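PDB 3FDH: SusD homolog, which probably binds glycans at the outer surface of the cell, as a SusD/RagB-family lipoprotein of a Bacteroides sugar-uptake system. Local coordinates for residues Asp167-Leu172 with Lys196-Leu201; Ala26-Ser31 with Glu113-Tyr118; Ala121-Ala124 with Asp129-Cys132. All coordinates share one frame; numbering follows the deposited sequence. Where two conformers were deposited one is given.

Overall arrangement
Three apolar contacts in this SusD homologue differ in depth and in the groups they use. Interaction 1 is partly buried: an isoleucine of helix 154-171 meets an alanine and the face of a tyrosine on helix 191-208. Interactions 2 and 3 are fully buried and share helix 106-127; interaction 2 is aliphatic with a selenium contact, interaction 3 a meeting of two methyls. Interaction 2 sets that helix against helix 21-37; interaction 3, about 15 Å away between centres, sets it against the short strand 130-131. Interactions 1 and 2 touch, through a probable hydrogen bond from Asn-171 to Glu-113 and through Ala-168 packed on Val-114.

Interaction 1: residues Asp167-Leu172 with Lys196-Leu201; sequences DAIANL and KFAYGL
Ile-169, on helix 154-171, reaches across to helix 191-208 and meets two residues there, Ala-198 and Tyr-199, with CG1, CG2 and CD1. Its CG1 lies against the methyl of Ala-198, 4.0 Å from CB, at the point where the two backbones come nearest, Ile-169 CA standing 6.7 Å from Ala-198 CA. A small side chain on one helix thus receives a branched one from the other. The terminal methyl goes further, over one face of the Tyr-199 ring: CD1 is 4.0 Å from the ring centroid and 21° off the normal, a CH-pi contact displaced toward the phenol end, where CD1 comes within 3.8 Å of Tyr-199 CZ. The two helices are consecutive members of the alpha-helical scaffold, related to tetratricopeptide repeats, on which SusD-family proteins are built, and helix 106-127 packs along the same pair through Val-114, which touches both Ala-168 and Phe-197. Ile-169 CG2 reaches the hydroxyl end, 3.6 Å from Tyr-199 OH, its place set by a first torsion of -71° that leaves this methyl anti to the backbone N, with CG1 beside that N. The side chains of Ile-169 and Tyr-199 cross at about a right angle. Cut back to an alanine here, the side chain would lose CG1, CG2 and CD1, which is likely to strip the Tyr-199 face of its methyl cover and open a gap beside Ala-198. Leu-195 and Lys-202, also on helix 191-208, touch Ile-169 too, while Tyr-199 leans on Lys-229 from a loop.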
ATOM      1  N   ASP A 167      -7.802  21.473  -2.439  1.00 31.11           N
ATOM      2  CA  ASP A 167      -8.094  22.034  -3.772  1.00 30.77           C
ATOM      3  C   ASP A 167      -9.034  21.084  -4.475  1.00 31.07           C
ATOM      4  O   ASP A 167     -10.029  21.468  -5.070  1.00 30.28           O
ATOM      5  CB  ASP A 167      -6.839  22.158  -4.622  1.00 31.09           C
ATOM      6  CG  ASP A 167      -5.914  23.271  -4.169  1.00 32.78           C
ATOM      7  OD1 ASP A 167      -6.327  24.102  -3.339  1.00 32.09           O
ATOM      8  OD2 ASP A 167      -4.760  23.312  -4.655  1.00 35.93           O
ATOM      9  N   ALA A 168      -8.654  19.820  -4.413  1.00 30.32           N
ATOM     10  CA  ALA A 168      -9.450  18.745  -5.005  1.00 30.35           C
ATOM     11  C   ALA A 168     -10.896  18.728  -4.504  1.00 30.79           C
ATOM     12  O   ALA A 168     -11.856  18.583  -5.279  1.00 31.20           O
ATOM     13  CB  ALA A 168      -8.798  17.381  -4.731  1.00 29.80           C
ATOM     14  N   ILE A 169     -11.041  18.828  -3.196  1.00 31.75           N
ATOM     15  CA  ILE A 169     -12.369  18.769  -2.562  1.00 31.49           C
ATOM     16  C   ILE A 169     -13.282  19.841  -3.124  1.00 32.07           C
ATOM     17  O   ILE A 169     -14.466  19.615  -3.352  1.00 33.04           O
ATOM     18  CB  ILE A 169     -12.272  18.846  -1.015  1.00 32.25           C
ATOM     19  CG1 ILE A 169     -11.675  17.525  -0.479  1.00 30.50           C
ATOM     20  CG2 ILE A 169     -13.650  19.146  -0.389  1.00 30.65           C
ATOM     21  CD1 ILE A 169     -11.207  17.588   0.961  1.00 28.89           C
ATOM     22  N   ALA A 170     -12.687  20.979  -3.444  1.00 32.38           N
ATOM     23  CA  ALA A 170     -13.434  22.106  -3.974  1.00 31.73           C
ATOM     24  C   ALA A 170     -13.744  21.899  -5.456  1.00 32.44           C
ATOM     25  O   ALA A 170     -14.879  22.047  -5.916  1.00 31.58           O
ATOM     26  CB  ALA A 170     -12.658  23.399  -3.771  1.00 31.11           C
ATOM     27  N   ASN A 171     -12.715  21.531  -6.196  1.00 32.74           N
ATOM     28  CA  ASN A 171     -12.848  21.396  -7.639  1.00 33.09           C
ATOM     29  C   ASN A 171     -13.759  20.248  -8.055  1.00 32.34           C
ATOM     30  O   ASN A 171     -14.468  20.325  -9.048  1.00 32.55           O
ATOM     31  CB  ASN A 171     -11.472  21.280  -8.320  1.00 34.07           C
ATOM     32  CG  ASN A 171     -10.795  22.601  -8.450  1.00 33.69           C
ATOM     33  OD1 ASN A 171     -11.462  23.610  -8.706  1.00 30.92           O
ATOM     34  ND2 ASN A 171      -9.470  22.627  -8.296  1.00 30.66           N
ATOM     35  N   LEU A 172     -13.746  19.197  -7.263  1.00 31.88           N
ATOM     36  CA  LEU A 172     -14.503  17.982  -7.592  1.00 31.07           C
ATOM     37  C   LEU A 172     -15.989  18.234  -7.509  1.00 31.78           C
ATOM     38  O   LEU A 172     -16.791  17.436  -7.996  1.00 31.92           O
ATOM     39  CB  LEU A 172     -14.140  16.812  -6.677  1.00 30.27           C
ATOM     40  CG  LEU A 172     -12.809  16.074  -6.889  1.00 29.73           C
ATOM     41  CD1 LEU A 172     -12.455  15.168  -5.677  1.00 27.96           C
ATOM     42  CD2 LEU A 172     -12.815  15.257  -8.228  1.00 27.35           C
ATOM     43  N   LYS A 196     -15.088  11.245  -1.991  1.00 30.01           N
ATOM     44  CA  LYS A 196     -14.958  10.272  -0.874  1.00 29.48           C
ATOM     45  C   LYS A 196     -13.519   9.793  -0.719  1.00 29.13           C
ATOM     46  O   LYS A 196     -13.006   9.627   0.391  1.00 30.68           O
ATOM     47  CB  LYS A 196     -15.874   9.076  -1.069  1.00 30.38           C
ATOM     48  CG  LYS A 196     -17.303   9.379  -0.851  1.00 29.91           C
ATOM     49  CD  LYS A 196     -18.139   8.148  -1.040  1.00 32.47           C
ATOM     50  CE  LYS A 196     -19.571   8.412  -0.703  1.00 35.60           C
ATOM     51  NZ  LYS A 196     -20.409   7.263  -1.152  1.00 35.40           N
ATOM     52  N   PHE A 197     -12.894   9.557  -1.861  1.00 27.55           N
ATOM     53  CA  PHE A 197     -11.492   9.120  -1.941  1.00 27.75           C
ATOM     54  C   PHE A 197     -10.613  10.229  -1.345  1.00 28.68           C
ATOM     55  O   PHE A 197      -9.731   9.980  -0.511  1.00 27.68           O
ATOM     56  CB  PHE A 197     -11.133   8.772  -3.407  1.00 27.75           C
ATOM     57  CG  PHE A 197      -9.704   8.341  -3.649  1.00 28.05           C
ATOM     58  CD1 PHE A 197      -8.944   7.686  -2.668  1.00 26.80           C
ATOM     59  CD2 PHE A 197      -9.148   8.506  -4.917  1.00 28.02           C
ATOM     60  CE1 PHE A 197      -7.607   7.290  -2.930  1.00 21.67           C
ATOM     61  CE2 PHE A 197      -7.844   8.095  -5.191  1.00 29.60           C
ATOM     62  CZ  PHE A 197      -7.098   7.453  -4.204  1.00 26.10           C
ATOM     63  N   ALA A 198     -10.879  11.476  -1.719  1.00 30.50           N
ATOM     64  CA  ALA A 198     -10.062  12.603  -1.174  1.00 28.23           C
ATOM     65  C   ALA A 198     -10.145  12.657   0.368  1.00 27.79           C
ATOM     66  O   ALA A 198      -9.160  12.863   1.054  1.00 26.91           O
ATOM     67  CB  ALA A 198     -10.502  13.947  -1.773  1.00 27.47           C
ATOM     68  N   TYR A 199     -11.337  12.465   0.907  1.00 28.16           N
ATOM     69  CA  TYR A 199     -11.528  12.475   2.373  1.00 27.99           C
ATOM     70  C   TYR A 199     -10.877  11.288   3.014  1.00 27.22           C
ATOM     71  O   TYR A 199     -10.401  11.353   4.137  1.00 30.19           O
ATOM     72  CB  TYR A 199     -13.011  12.527   2.782  1.00 27.65           C
ATOM     73  CG  TYR A 199     -13.527  13.935   2.776  1.00 28.96           C
ATOM     74  CD1 TYR A 199     -13.088  14.862   3.723  1.00 29.52           C
ATOM     75  CD2 TYR A 199     -14.431  14.354   1.820  1.00 31.46           C
ATOM     76  CE1 TYR A 199     -13.527  16.155   3.709  1.00 33.68           C
ATOM     77  CE2 TYR A 199     -14.905  15.663   1.811  1.00 31.98           C
ATOM     78  CZ  TYR A 199     -14.444  16.550   2.750  1.00 34.52           C
ATOM     79  OH  TYR A 199     -14.916  17.839   2.724  1.00 36.52           O
ATOM     80  N   GLY A 200     -10.860  10.191   2.278  1.00 27.91           N
ATOM     81  CA  GLY A 200     -10.252   8.949   2.771  1.00 27.52           C
ATOM     82  C   GLY A 200      -8.800   9.188   2.912  1.00 26.38           C
ATOM     83  O   GLY A 200      -8.173   8.783   3.928  1.00 28.96           O
ATOM     84  N   LEU A 201      -8.252   9.942   1.943  1.00 26.85           N
ATOM     85  CA  LEU A 201      -6.789  10.236   1.965  1.00 27.62           C
ATOM     86  C   LEU A 201      -6.453  11.227   3.091  1.00 27.66           C
ATOM     87  O   LEU A 201      -5.411  11.143   3.752  1.00 28.85           O
ATOM     88  CB  LEU A 201      -6.293  10.730   0.601  1.00 29.48           C
ATOM     89  CG  LEU A 201      -6.245   9.709  -0.541  1.00 30.37           C
ATOM     90  CD1 LEU A 201      -5.861  10.411  -1.852  1.00 24.61           C
ATOM     91  CD2 LEU A 201      -5.284   8.579  -0.217  1.00 26.23           C
TER

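Interaction 2: residues Ala26-Ser31 with Glu113-Tyr118; sequences ADVITS and EVMAAY
Val-28 of helix 21-37 and selenomethionine Met-115 of helix 106-127 carry most of the apolar packing between these helices. Val-28 CG1 presses on the base of the Met-115 side chain, 3.5 Å from CB, tighter than usual for two carbons, and 3.6 Å from CG. This methyl stands anti to the backbone N of Val-28 (chi1 161°), and the two side chains slide past each other in opposite directions, each running alongside the other. The selenium makes a second, looser contact. Bent at chi2 (-76°), the Met-115 chain brings SE to the neighbouring Ile-29, where it lies 4.2 Å from both CA and CG1. One long, flexible side chain is therefore shared by two successive residues of helix 21-37. Phe-197 of helix 191-208 and Leu-332 of a loop also touch Met-115, and Asn-88 of helix 76-95 meets Val-28, so the contact is buried among several elements.

No hydrogen bond crosses between the two segments. Thr-30 OG1 donates to Ala-26 O at 2.8 Å, tilted 30° from the carbonyl plane, while Thr-30 N reaches the same oxygen from the opposite face. Ala-26 O thus accepts two bonds from Thr-30, and the OG1 bond uses the hydroxyl proton within its own helix. Glu-113 and Tyr-118 bond outward instead, to Asn-171 and to the Leu-332 carbonyl. The arrangement packs the N-terminal helix 21-37 on helix 106-127 within the helical scaffold, which the family's membership of the TPR clan suggests is TPR-like.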
ATOM      1  N   ALA A  26      -5.564   9.568 -17.737  1.00 27.39           N
ATOM      2  CA  ALA A  26      -5.699   8.099 -17.928  1.00 27.57           C
ATOM      3  C   ALA A  26      -4.359   7.466 -17.578  1.00 27.80           C
ATOM      4  O   ALA A  26      -4.264   6.442 -16.888  1.00 29.24           O
ATOM      5  CB  ALA A  26      -6.084   7.758 -19.378  1.00 25.13           C
ATOM      6  N   ASP A  27      -3.314   8.144 -18.020  1.00 27.77           N
ATOM      7  CA  ASP A  27      -1.947   7.656 -17.815  1.00 28.55           C
ATOM      8  C   ASP A  27      -1.515   7.797 -16.369  1.00 28.05           C
ATOM      9  O   ASP A  27      -0.848   6.930 -15.812  1.00 27.00           O
ATOM     10  CB  ASP A  27      -0.958   8.432 -18.681  1.00 28.29           C
ATOM     11  CG  ASP A  27       0.416   7.817 -18.672  1.00 31.82           C
ATOM     12  OD1 ASP A  27       0.662   6.850 -19.436  1.00 31.02           O
ATOM     13  OD2 ASP A  27       1.271   8.328 -17.924  1.00 34.43           O
ATOM     14  N   VAL A  28      -1.902   8.907 -15.758  1.00 27.79           N
ATOM     15  CA  VAL A  28      -1.524   9.206 -14.369  1.00 28.16           C
ATOM     16  C   VAL A  28      -2.152   8.165 -13.440  1.00 27.18           C
ATOM     17  O   VAL A  28      -1.522   7.635 -12.536  1.00 28.33           O
ATOM     18  CB  VAL A  28      -1.913  10.694 -13.983  1.00 27.74           C
ATOM     19  CG1 VAL A  28      -1.970  10.925 -12.480  1.00 27.55           C
ATOM     20  CG2 VAL A  28      -0.972  11.719 -14.695  1.00 29.28           C
ATOM     21  N   ILE A  29      -3.404   7.828 -13.705  1.00 27.68           N
ATOM     22  CA  ILE A  29      -4.095   6.867 -12.848  1.00 27.31           C
ATOM     23  C   ILE A  29      -3.456   5.487 -13.012  1.00 28.64           C
ATOM     24  O   ILE A  29      -3.185   4.749 -12.032  1.00 27.97           O
ATOM     25  CB  ILE A  29      -5.581   6.817 -13.168  1.00 27.00           C
ATOM     26  CG1 ILE A  29      -6.234   8.166 -12.831  1.00 27.73           C
ATOM     27  CG2 ILE A  29      -6.293   5.688 -12.422  1.00 26.36           C
ATOM     28  CD1 ILE A  29      -7.690   8.258 -13.317  1.00 24.75           C
ATOM     29  N   THR A  30      -3.186   5.156 -14.259  1.00 29.05           N
ATOM     30  CA  THR A  30      -2.607   3.853 -14.593  1.00 28.24           C
ATOM     31  C   THR A  30      -1.242   3.697 -13.937  1.00 28.65           C
ATOM     32  O   THR A  30      -0.921   2.696 -13.276  1.00 28.76           O
ATOM     33  CB  THR A  30      -2.442   3.700 -16.094  1.00 29.41           C
ATOM     34  OG1 THR A  30      -3.734   3.724 -16.728  1.00 25.98           O
ATOM     35  CG2 THR A  30      -1.756   2.383 -16.412  1.00 27.50           C
ATOM     36  N   SER A  31      -0.437   4.715 -14.132  1.00 29.04           N
ATOM     37  CA  SER A  31       0.922   4.701 -13.583  0.70 30.31           C
ATOM     38  C   SER A  31       0.957   4.739 -12.061  1.00 30.05           C
ATOM     39  O   SER A  31       1.802   4.060 -11.437  1.00 29.47           O
ATOM     40  CB  SER A  31       1.791   5.810 -14.193  0.70 30.17           C
ATOM     41  OG  SER A  31       1.396   7.093 -13.764  0.70 35.86           O
ATOM     42  N   GLU A 113      -5.541  16.587  -8.930  1.00 27.05           N
ATOM     43  CA  GLU A 113      -5.037  17.144  -7.661  1.00 27.14           C
ATOM     44  C   GLU A 113      -4.927  16.026  -6.636  1.00 28.30           C
ATOM     45  O   GLU A 113      -3.961  15.942  -5.873  1.00 28.38           O
ATOM     46  CB  GLU A 113      -5.924  18.296  -7.164  1.00 28.32           C
ATOM     47  CG  GLU A 113      -5.620  19.580  -7.935  1.00 28.11           C
ATOM     48  CD  GLU A 113      -6.677  20.681  -7.833  1.00 31.50           C
ATOM     49  OE1 GLU A 113      -7.843  20.377  -7.529  1.00 28.92           O
ATOM     50  OE2 GLU A 113      -6.334  21.857  -8.122  1.00 30.63           O
ATOM     51  N   VAL A 114      -5.885  15.123  -6.689  1.00 27.32           N
ATOM     52  CA  VAL A 114      -5.865  13.944  -5.825  1.00 28.41           C
ATOM     53  C   VAL A 114      -4.662  13.041  -6.204  1.00 29.59           C
ATOM     54  O   VAL A 114      -3.945  12.510  -5.354  1.00 28.93           O
ATOM     55  CB  VAL A 114      -7.202  13.150  -5.895  1.00 26.81           C
ATOM     56  CG1 VAL A 114      -7.074  11.760  -5.151  1.00 26.43           C
ATOM     57  CG2 VAL A 114      -8.352  13.986  -5.316  1.00 28.33           C
HETATM   58  N   MSE A 115      -4.411  12.891  -7.494  1.00 28.81           N
HETATM   59  CA  MSE A 115      -3.292  12.027  -7.889  1.00 28.65           C
HETATM   60  C   MSE A 115      -1.986  12.695  -7.545  1.00 29.74           C
HETATM   61  O   MSE A 115      -0.993  12.022  -7.272  1.00 31.34           O
HETATM   62  CB  MSE A 115      -3.301  11.685  -9.378  1.00 28.03           C
HETATM   63  CG  MSE A 115      -4.475  10.855  -9.846  1.00 27.01           C
HETATM   64 SE   MSE A 115      -4.185   9.055  -9.272  0.75 26.25          SE
HETATM   65  CE  MSE A 115      -5.246   8.949  -7.703  1.00 27.45           C
ATOM     66  N   ALA A 116      -1.990  14.021  -7.550  1.00 29.33           N
ATOM     67  CA  ALA A 116      -0.750  14.777  -7.244  1.00 28.52           C
ATOM     68  C   ALA A 116      -0.432  14.539  -5.760  1.00 29.26           C
ATOM     69  O   ALA A 116       0.704  14.299  -5.371  1.00 29.83           O
ATOM     70  CB  ALA A 116      -0.911  16.256  -7.534  1.00 28.92           C
ATOM     71  N   ALA A 117      -1.480  14.611  -4.951  1.00 29.78           N
ATOM     72  CA  ALA A 117      -1.359  14.434  -3.514  1.00 27.94           C
ATOM     73  C   ALA A 117      -0.838  13.047  -3.231  1.00 28.92           C
ATOM     74  O   ALA A 117       0.042  12.843  -2.399  1.00 28.89           O
ATOM     75  CB  ALA A 117      -2.720  14.642  -2.814  1.00 26.96           C
ATOM     76  N   TYR A 118      -1.390  12.097  -3.959  1.00 28.62           N
ATOM     77  CA  TYR A 118      -1.078  10.687  -3.732  1.00 27.91           C
ATOM     78  C   TYR A 118       0.376  10.406  -4.002  1.00 29.69           C
ATOM     79  O   TYR A 118       1.044   9.710  -3.242  1.00 29.44           O
ATOM     80  CB  TYR A 118      -1.983   9.775  -4.580  1.00 29.01           C
ATOM     81  CG  TYR A 118      -2.048   8.357  -4.083  1.00 26.69           C
ATOM     82  CD1 TYR A 118      -1.022   7.459  -4.346  1.00 32.27           C
ATOM     83  CD2 TYR A 118      -3.137   7.909  -3.371  1.00 27.56           C
ATOM     84  CE1 TYR A 118      -1.071   6.141  -3.893  1.00 30.06           C
ATOM     85  CE2 TYR A 118      -3.198   6.604  -2.925  1.00 29.38           C
ATOM     86  CZ  TYR A 118      -2.165   5.717  -3.199  1.00 29.41           C
ATOM     87  OH  TYR A 118      -2.240   4.410  -2.744  1.00 30.92           O
TER

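Interaction 3: residues Ala121-Ala124 with Asp129-Cys132; sequences ALIA and DAPC
Ile-123 and Ala-130 point their side chains at each other across the end of helix 106-127, where the chain turns back into strand 130-131. The gamma methyl of the isoleucine makes the meeting: CG2 lies 3.7 Å from Ala-130 CB, a methyl-to-methyl contact at ordinary van der Waals range. With chi1 at -72° that methyl stands anti to the backbone N of Ile-123, leaving the longer CG1-CD1 branch beside the N. The same CG2 is 4.4 Å from Pro-131 O, so it also borders the backbone following Ala-130. Pro-131 starts its side chain away from the helix and touches Met-151 and Pro-149. Facing directions alternate in this way because residues 130-131 are extended: they form a weakly bonded strand, paired antiparallel with strand 151-152 in a two-stranded sheet beside the helical scaffold of this SusD homologue. Ala-130 shares its backbone hydrogen bonding with Asp-152 of that sheet. Cys-132, next along the chain, touches Gln-160 and Asp-152. No hydrogen bond links the helical residues to the strand. Pro-131 O accepts from Tyr-83 OH, and Ala-124 O is bonded by Gln-154 NE2. Helix 76-95 closes over the apolar pair, Tyr-83 touching both Ile-123 and Ala-130, with Ile-82 and Leu-86 against the isoleucine.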
ATOM      1  N   ALA A 121       2.788  12.002  -1.570  1.00 30.05           N
ATOM      2  CA  ALA A 121       2.804  11.207  -0.327  1.00 29.97           C
ATOM      3  C   ALA A 121       3.751  10.031  -0.466  1.00 30.37           C
ATOM      4  O   ALA A 121       4.485   9.681   0.464  1.00 30.75           O
ATOM      5  CB  ALA A 121       1.407  10.716   0.003  1.00 28.54           C
ATOM      6  N   LEU A 122       3.735   9.401  -1.630  1.00 29.58           N
ATOM      7  CA  LEU A 122       4.650   8.241  -1.853  1.00 30.03           C
ATOM      8  C   LEU A 122       6.076   8.743  -1.736  1.00 30.83           C
ATOM      9  O   LEU A 122       6.959   8.126  -1.153  1.00 31.06           O
ATOM     10  CB  LEU A 122       4.381   7.558  -3.213  1.00 30.70           C
ATOM     11  CG  LEU A 122       3.087   6.745  -3.332  1.00 29.71           C
ATOM     12  CD1 LEU A 122       2.794   6.387  -4.798  1.00 31.01           C
ATOM     13  CD2 LEU A 122       3.131   5.491  -2.452  1.00 28.46           C
ATOM     14  N   ILE A 123       6.292   9.930  -2.255  1.00 30.14           N
ATOM     15  CA  ILE A 123       7.631  10.501  -2.196  1.00 29.19           C
ATOM     16  C   ILE A 123       8.021  10.719  -0.738  1.00 28.43           C
ATOM     17  O   ILE A 123       9.099  10.320  -0.254  1.00 29.62           O
ATOM     18  CB  ILE A 123       7.729  11.866  -2.938  1.00 29.64           C
ATOM     19  CG1 ILE A 123       7.674  11.680  -4.460  1.00 32.42           C
ATOM     20  CG2 ILE A 123       9.041  12.552  -2.622  1.00 30.71           C
ATOM     21  CD1 ILE A 123       7.627  12.993  -5.236  1.00 31.26           C
ATOM     22  N   ALA A 124       7.140  11.422  -0.059  1.00 27.78           N
ATOM     23  CA  ALA A 124       7.407  11.823   1.316  1.00 28.26           C
ATOM     24  C   ALA A 124       7.515  10.618   2.217  1.00 27.94           C
ATOM     25  O   ALA A 124       8.388  10.533   3.044  1.00 29.00           O
ATOM     26  CB  ALA A 124       6.338  12.826   1.831  1.00 28.07           C
ATOM     27  N   ASP A 129      12.602  13.626   3.257  1.00 28.06           N
ATOM     28  CA  ASP A 129      12.871  14.936   2.677  1.00 29.86           C
ATOM     29  C   ASP A 129      13.292  14.684   1.241  1.00 30.71           C
ATOM     30  O   ASP A 129      14.095  13.772   0.964  1.00 29.06           O
ATOM     31  CB  ASP A 129      13.991  15.654   3.383  1.00 30.35           C
ATOM     32  CG  ASP A 129      13.601  16.142   4.774  1.00 30.86           C
ATOM     33  OD1 ASP A 129      12.574  15.718   5.346  1.00 32.97           O
ATOM     34  OD2 ASP A 129      14.366  16.957   5.282  1.00 31.11           O
ATOM     35  N   ALA A 130      12.825  15.543   0.340  1.00 27.09           N
ATOM     36  CA  ALA A 130      13.018  15.285  -1.083  1.00 25.41           C
ATOM     37  C   ALA A 130      12.506  16.435  -1.950  1.00 27.15           C
ATOM     38  O   ALA A 130      11.705  17.255  -1.485  1.00 28.08           O
ATOM     39  CB  ALA A 130      12.228  13.953  -1.451  1.00 23.48           C
ATOM     40  N   PRO A 131      13.004  16.540  -3.198  1.00 27.98           N
ATOM     41  CA  PRO A 131      12.486  17.602  -4.053  1.00 29.36           C
ATOM     42  C   PRO A 131      11.008  17.423  -4.277  1.00 29.77           C
ATOM     43  O   PRO A 131      10.515  16.292  -4.340  1.00 27.76           O
ATOM     44  CB  PRO A 131      13.264  17.425  -5.367  1.00 31.63           C
ATOM     45  CG  PRO A 131      14.552  16.704  -4.969  1.00 29.28           C
ATOM     46  CD  PRO A 131      14.187  15.858  -3.767  1.00 28.35           C
ATOM     47  N   CYS A 132      10.299  18.537  -4.354  1.00 29.54           N
ATOM     48  CA  CYS A 132       8.860  18.484  -4.624  1.00 30.84           C
ATOM     49  C   CYS A 132       8.337  19.799  -5.201  1.00 31.65           C
ATOM     50  O   CYS A 132       7.977  19.893  -6.368  1.00 31.58           O
ATOM     51  CB  CYS A 132       8.118  18.133  -3.340  1.00 29.26           C
ATOM     52  SG  CYS A 132       6.348  17.847  -3.557  1.00 32.09           S
TER